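Local coordinates for cell division control protein 45 cdc45 putative (Entamoeba histolytica, PDB 6CC2) that is probably a DNA replication factor of the Cdc45 family, whose members serve in the CMG helicase that unwinds DNA at replication forks, at residues V182-L187 against V223-Y228; I206-Q211 against L215-K220. One frame throughout, in Å; residues are numbered along the deposited sequence.

Contact 1 (V182-L187 against V223-Y228); sequences VGRVAL and VHAIQY
The guanidinium of Arg184 lies over one face of the Tyr228 ring, and its rim approaches Ala225. The two planes are 10° apart, and their centres are separated by 3.8 Å, so the groups are stacked nearly parallel. The overlap is offset: Arg184 NH2 sits over the CB-bearing end of the ring, 3.1 Å from Tyr228 CG, while Arg184 NE lies 3.6 Å from Tyr228 CE2. A cation-pi interaction is supported by the position of Arg184 CZ, 3.8 Å from the ring centroid and 29° off its normal. At the guanidinium edge, close to its plane, Arg184 NH1 comes 4.0 Å from Ala225 CA. No hydrogen bond joins the segments; the contact rests on the cation-pi stack and on packing against Ala225. Arg184 runs out from its helix with CG anti to the backbone N (chi1 170°) and then bends at chi2, which brings the flat group across to the ring. The nearest CA atoms, those of Arg184 and Ala225, are 8.8 Å apart, a separation the long arginine chain spans. A weak, long ion pair of Arg184 NE with Glu180 supplies a second partner. The contact thus bridges helices 182-192 and 219-233 near the surface, with helix 199-213 receiving Leu187 from one and Ala225 from the other, and helix 33-48 packing on Val182 and Ala186.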
loop_
_atom_site.group_PDB
_atom_site.type_symbol
_atom_site.label_atom_id
_atom_site.label_comp_id
_atom_site.label_asym_id
_atom_site.label_seq_id
_atom_site.Cartn_x
_atom_site.Cartn_y
_atom_site.Cartn_z
ATOM N N VAL A 182 -1.268 -5.608 10.105
ATOM C CA VAL A 182 -2.425 -5.399 10.979
ATOM C C VAL A 182 -3.488 -6.471 10.738
ATOM O O VAL A 182 -4.225 -6.874 11.666
ATOM C CB VAL A 182 -3.001 -3.981 10.840
ATOM C CG1 VAL A 182 -1.992 -2.950 11.360
ATOM C CG2 VAL A 182 -3.386 -3.654 9.370
ATOM N N GLY A 183 -3.611 -6.949 9.515
ATOM C CA GLY A 183 -4.468 -8.099 9.262
ATOM C C GLY A 183 -4.014 -9.347 9.983
ATOM O O GLY A 183 -4.841 -10.148 10.437
ATOM N N ARG A 184 -2.702 -9.526 10.120
ATOM C CA ARG A 184 -2.176 -10.670 10.845
ATOM C C ARG A 184 -2.560 -10.612 12.323
ATOM O O ARG A 184 -2.853 -11.644 12.940
ATOM C CB ARG A 184 -0.653 -10.717 10.680
ATOM C CG ARG A 184 0.039 -11.683 11.557
ATOM C CD ARG A 184 -0.264 -13.135 11.184
ATOM N NE ARG A 184 0.652 -14.043 11.873
ATOM C CZ ARG A 184 1.812 -14.462 11.373
ATOM N NH1 ARG A 184 2.199 -14.082 10.162
ATOM N NH2 ARG A 184 2.578 -15.275 12.077
ATOM N N VAL A 185 -2.572 -9.408 12.907
ATOM C CA VAL A 185 -2.984 -9.266 14.298
ATOM C C VAL A 185 -4.453 -9.640 14.457
ATOM O O VAL A 185 -4.834 -10.304 15.429
ATOM C CB VAL A 185 -2.711 -7.838 14.800
ATOM C CG1 VAL A 185 -3.301 -7.653 16.213
ATOM C CG2 VAL A 185 -1.231 -7.545 14.819
ATOM N N ALA A 186 -5.304 -9.204 13.523
ATOM C CA ALA A 186 -6.719 -9.571 13.600
ATOM C C ALA A 186 -6.884 -11.085 13.514
ATOM O O ALA A 186 -7.678 -11.680 14.272
ATOM C CB ALA A 186 -7.514 -8.878 12.500
ATOM N N LEU A 187 -6.132 -11.724 12.621
ATOM C CA LEU A 187 -6.120 -13.183 12.526
ATOM C C LEU A 187 -5.662 -13.810 13.832
ATOM O O LEU A 187 -6.218 -14.829 14.274
ATOM C CB LEU A 187 -5.209 -13.637 11.383
ATOM C CG LEU A 187 -5.008 -15.145 11.245
ATOM C CD1 LEU A 187 -6.312 -15.870 10.864
ATOM C CD2 LEU A 187 -3.910 -15.409 10.190
ATOM N N VAL A 223 8.156 -14.245 3.286
ATOM C CA VAL A 223 8.178 -15.701 3.177
ATOM C C VAL A 223 7.844 -16.331 4.518
ATOM O O VAL A 223 7.113 -17.330 4.591
ATOM C CB VAL A 223 9.536 -16.174 2.630
ATOM C CG1 VAL A 223 9.658 -17.660 2.722
ATOM C CG2 VAL A 223 9.658 -15.729 1.192
ATOM N N HIS A 224 8.353 -15.749 5.600
ATOM C CA HIS A 224 8.051 -16.272 6.940
ATOM C C HIS A 224 6.558 -16.192 7.241
ATOM O O HIS A 224 6.001 -17.072 7.915
ATOM C CB HIS A 224 8.851 -15.485 7.978
ATOM C CG HIS A 224 8.961 -16.168 9.311
ATOM N ND1 HIS A 224 9.519 -17.421 9.464
ATOM C CD2 HIS A 224 8.599 -15.765 10.552
ATOM C CE1 HIS A 224 9.484 -17.763 10.738
ATOM N NE2 HIS A 224 8.935 -16.776 11.420
ATOM N N ALA A 225 5.900 -15.131 6.785
ATOM C CA ALA A 225 4.453 -15.021 6.980
ATOM C C ALA A 225 3.720 -16.129 6.238
ATOM O O ALA A 225 2.821 -16.782 6.785
ATOM C CB ALA A 225 3.966 -13.652 6.511
ATOM N N ILE A 226 4.095 -16.367 4.982
ATOM C CA ILE A 226 3.481 -17.444 4.219
ATOM C C ILE A 226 3.672 -18.776 4.937
ATOM O O ILE A 226 2.754 -19.601 5.010
ATOM C CB ILE A 226 4.055 -17.475 2.790
ATOM C CG1 ILE A 226 3.787 -16.143 2.102
ATOM C CG2 ILE A 226 3.482 -18.633 2.005
ATOM C CD1 ILE A 226 2.295 -15.733 2.092
ATOM N N GLN A 227 4.876 -19.020 5.471
ATOM C CA GLN A 227 5.127 -20.276 6.169
ATOM C C GLN A 227 4.175 -20.443 7.354
ATOM O O GLN A 227 3.789 -21.570 7.685
ATOM C CB GLN A 227 6.577 -20.353 6.642
ATOM C CG GLN A 227 6.961 -21.691 7.238
ATOM C CD GLN A 227 6.946 -22.806 6.213
ATOM O OE1 GLN A 227 7.470 -22.653 5.107
ATOM N NE2 GLN A 227 6.332 -23.928 6.566
ATOM N N TYR A 228 3.814 -19.346 8.016
ATOM C CA TYR A 228 2.834 -19.423 9.103
ATOM C C TYR A 228 1.491 -19.911 8.583
ATOM O O TYR A 228 0.844 -20.771 9.214
ATOM C CB TYR A 228 2.681 -18.064 9.775
ATOM C CG TYR A 228 1.765 -18.066 10.985
ATOM C CD1 TYR A 228 2.194 -18.619 12.182
ATOM C CD2 TYR A 228 0.509 -17.499 10.937
ATOM C CE1 TYR A 228 1.382 -18.637 13.298
ATOM C CE2 TYR A 228 -0.306 -17.489 12.067
ATOM C CZ TYR A 228 0.139 -18.064 13.228
ATOM O OH TYR A 228 -0.662 -18.079 14.358
#

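Contact 2 (I206-Q211 against L215-K220); sequences IGVCDQ and LKINAK
Ile217 turns its side chain toward helix 199-213 and meets two residues one turn apart, Val208 and Gln211. Its chi1 of 63° places CG1 between its own backbone N and carbonyl carbon, and from there the extended second torsion carries CD1 inward. Ile217 CD1 touches Val208 CG2 at 3.6 Å, the two side chains crossing at about a right angle, and lies 3.8 Å from Gln211 CB. The other branch of the isoleucine serves a different part of the glutamine: Ile217 CG2 packs 3.9 Å from Gln211 CD. Gln211 can be met along its length because its chain is extended beyond CG, with the amide reaching past the isoleucine to give NE2 to Ser179 O, a hydrogen bond that limits how the amide can rotate.

The backbone turns back at the same place. Gln211 O accepts a bond from Lys216 N at 2.9 Å with an N-H...O angle of 161°, close to straight, whereas Leu215 N, at 3.3 Å from Gln211 O, has too poor an angle to count. Leu215 has positive phi (71°), and two bonds, that of Lys216 N among them, run back into the last helical turn: this is a Schellman motif, which ends helix 199-213. Asn218 then takes the N-cap position of helix 219-233, its OD1 accepting from Thr221 N, so a short connector links one helix end to the next start.

Lys216 CB packs 3.6 Å from Gln211 O, but the rest of the chain, extended throughout, leads away from Gln211, across the helix toward the Asp210 side. Its NZ donates to a water at 3.1 Å, and that water donates to Asp210 OD2 at 2.7 Å. The two groups, probably of opposite charge, are bridged by water rather than in direct contact, and Asp210 OD2 also accepts from Asp34 N.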
loop_
_atom_site.group_PDB
_atom_site.type_symbol
_atom_site.label_atom_id
_atom_site.label_comp_id
_atom_site.label_asym_id
_atom_site.label_seq_id
_atom_site.Cartn_x
_atom_site.Cartn_y
_atom_site.Cartn_z
ATOM N N ILE A 206 -3.385 -11.438 1.622
ATOM C CA ILE A 206 -3.468 -10.191 0.869
ATOM C C ILE A 206 -2.833 -9.053 1.650
ATOM O O ILE A 206 -2.125 -8.203 1.080
ATOM C CB ILE A 206 -4.934 -9.880 0.505
ATOM C CG1 ILE A 206 -5.416 -10.937 -0.498
ATOM C CG2 ILE A 206 -5.079 -8.446 -0.038
ATOM C CD1 ILE A 206 -6.872 -10.900 -0.790
ATOM N N GLY A 207 -3.071 -9.026 2.968
ATOM C CA GLY A 207 -2.498 -7.969 3.799
ATOM C C GLY A 207 -0.978 -7.969 3.814
ATOM O O GLY A 207 -0.356 -6.913 3.696
ATOM N N VAL A 208 -0.353 -9.140 3.957
ATOM C CA VAL A 208 1.096 -9.169 3.991
ATOM C C VAL A 208 1.675 -8.959 2.594
ATOM O O VAL A 208 2.738 -8.370 2.447
ATOM C CB VAL A 208 1.621 -10.456 4.639
ATOM C CG1 VAL A 208 1.394 -11.662 3.770
ATOM C CG2 VAL A 208 3.122 -10.300 4.955
ATOM N N CYS A 209 0.983 -9.421 1.546
ATOM C CA CYS A 209 1.393 -9.066 0.197
ATOM C C CYS A 209 1.366 -7.546 0.003
ATOM O O CYS A 209 2.263 -6.984 -0.639
ATOM C CB CYS A 209 0.481 -9.728 -0.836
ATOM S SG CYS A 209 0.741 -11.493 -0.996
ATOM N N ASP A 210 0.339 -6.875 0.541
ATOM C CA ASP A 210 0.285 -5.405 0.480
ATOM C C ASP A 210 1.519 -4.791 1.135
ATOM O O ASP A 210 2.135 -3.862 0.592
ATOM C CB ASP A 210 -0.993 -4.901 1.150
ATOM C CG ASP A 210 -1.062 -3.380 1.197
ATOM O OD1 ASP A 210 -0.879 -2.742 0.134
ATOM O OD2 ASP A 210 -1.310 -2.814 2.306
ATOM N N GLN A 211 1.894 -5.283 2.322
ATOM C CA GLN A 211 3.108 -4.761 2.962
ATOM C C GLN A 211 4.329 -4.910 2.062
ATOM O O GLN A 211 5.173 -4.005 1.981
ATOM C CB GLN A 211 3.379 -5.487 4.272
ATOM C CG GLN A 211 2.478 -5.103 5.419
ATOM C CD GLN A 211 2.989 -5.733 6.696
ATOM O OE1 GLN A 211 3.169 -6.947 6.771
ATOM N NE2 GLN A 211 3.267 -4.896 7.694
ATOM N N LEU A 215 6.612 -1.838 0.005
ATOM C CA LEU A 215 7.986 -1.623 0.424
ATOM C C LEU A 215 8.135 -1.424 1.936
ATOM O O LEU A 215 9.110 -0.820 2.402
ATOM C CB LEU A 215 8.618 -0.432 -0.324
ATOM C CG LEU A 215 8.400 -0.482 -1.830
ATOM C CD1 LEU A 215 9.101 0.691 -2.501
ATOM C CD2 LEU A 215 8.894 -1.780 -2.421
ATOM N N LYS A 216 7.242 -2.037 2.714
ATOM C CA LYS A 216 7.270 -1.932 4.164
ATOM C C LYS A 216 7.957 -3.122 4.836
ATOM O O LYS A 216 8.431 -2.988 5.976
ATOM C CB LYS A 216 5.838 -1.813 4.697
ATOM C CG LYS A 216 5.175 -0.516 4.286
ATOM C CD LYS A 216 3.720 -0.463 4.653
ATOM C CE LYS A 216 3.119 0.888 4.221
ATOM N NZ LYS A 216 1.649 0.926 4.404
ATOM N N ILE A 217 8.044 -4.265 4.153
ATOM C CA ILE A 217 8.739 -5.440 4.673
ATOM C C ILE A 217 9.613 -6.029 3.587
ATOM O O ILE A 217 9.349 -5.847 2.410
ATOM C CB ILE A 217 7.748 -6.509 5.173
ATOM C CG1 ILE A 217 6.871 -7.039 4.041
ATOM C CG2 ILE A 217 6.886 -5.939 6.316
ATOM C CD1 ILE A 217 6.011 -8.245 4.451
ATOM N N ASN A 218 10.626 -6.787 4.005
ATOM C CA ASN A 218 11.506 -7.456 3.060
ATOM C C ASN A 218 10.982 -8.861 2.709
ATOM O O ASN A 218 9.949 -9.331 3.212
ATOM C CB ASN A 218 12.949 -7.506 3.590
ATOM C CG ASN A 218 13.118 -8.352 4.849
ATOM O OD1 ASN A 218 12.330 -9.247 5.146
ATOM N ND2 ASN A 218 14.191 -8.068 5.595
ATOM N N ALA A 219 11.648 -9.479 1.741
ATOM C CA ALA A 219 11.188 -10.756 1.215
ATOM C C ALA A 219 11.262 -11.865 2.262
ATOM O O ALA A 219 10.391 -12.750 2.293
ATOM C CB ALA A 219 12.011 -11.123 -0.019
ATOM N N LYS A 220 12.269 -11.833 3.127
ATOM C CA LYS A 220 12.371 -12.859 4.165
ATOM C C LYS A 220 11.183 -12.775 5.119
ATOM O O LYS A 220 10.606 -13.798 5.513
ATOM C CB LYS A 220 13.689 -12.706 4.915
ATOM C CG LYS A 220 14.898 -13.149 4.103
ATOM C CD LYS A 220 16.186 -13.112 4.920
ATOM C CE LYS A 220 16.619 -11.684 5.234
ATOM N NZ LYS A 220 17.990 -11.632 5.824
HETATM O O HOH W 1 0.631 -1.947 3.893
#

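How the contacts relate
Following the N-terminal parallel sheet, the chain enters helix 182-192, runs through helix 199-213, turns, and continues as helix 219-233. Contact 2 closes the tight turn between the last two, with only three residues between its segments. Contact 1 closes a longer loop of 35 intervening residues, and contact 2 is nested inside it, so the two do not cross. Contact 2 lies in the connector just before helix 219-233, and contact 1 further along that helix. Their centres are 10 Å apart, and they touch directly where Ala225 CB packs 3.8 Å from Val208 CG2. Contact 1 ties helix 182-192 to helix 219-233, and contact 2 ties the end of helix 199-213 to the connector that follows it.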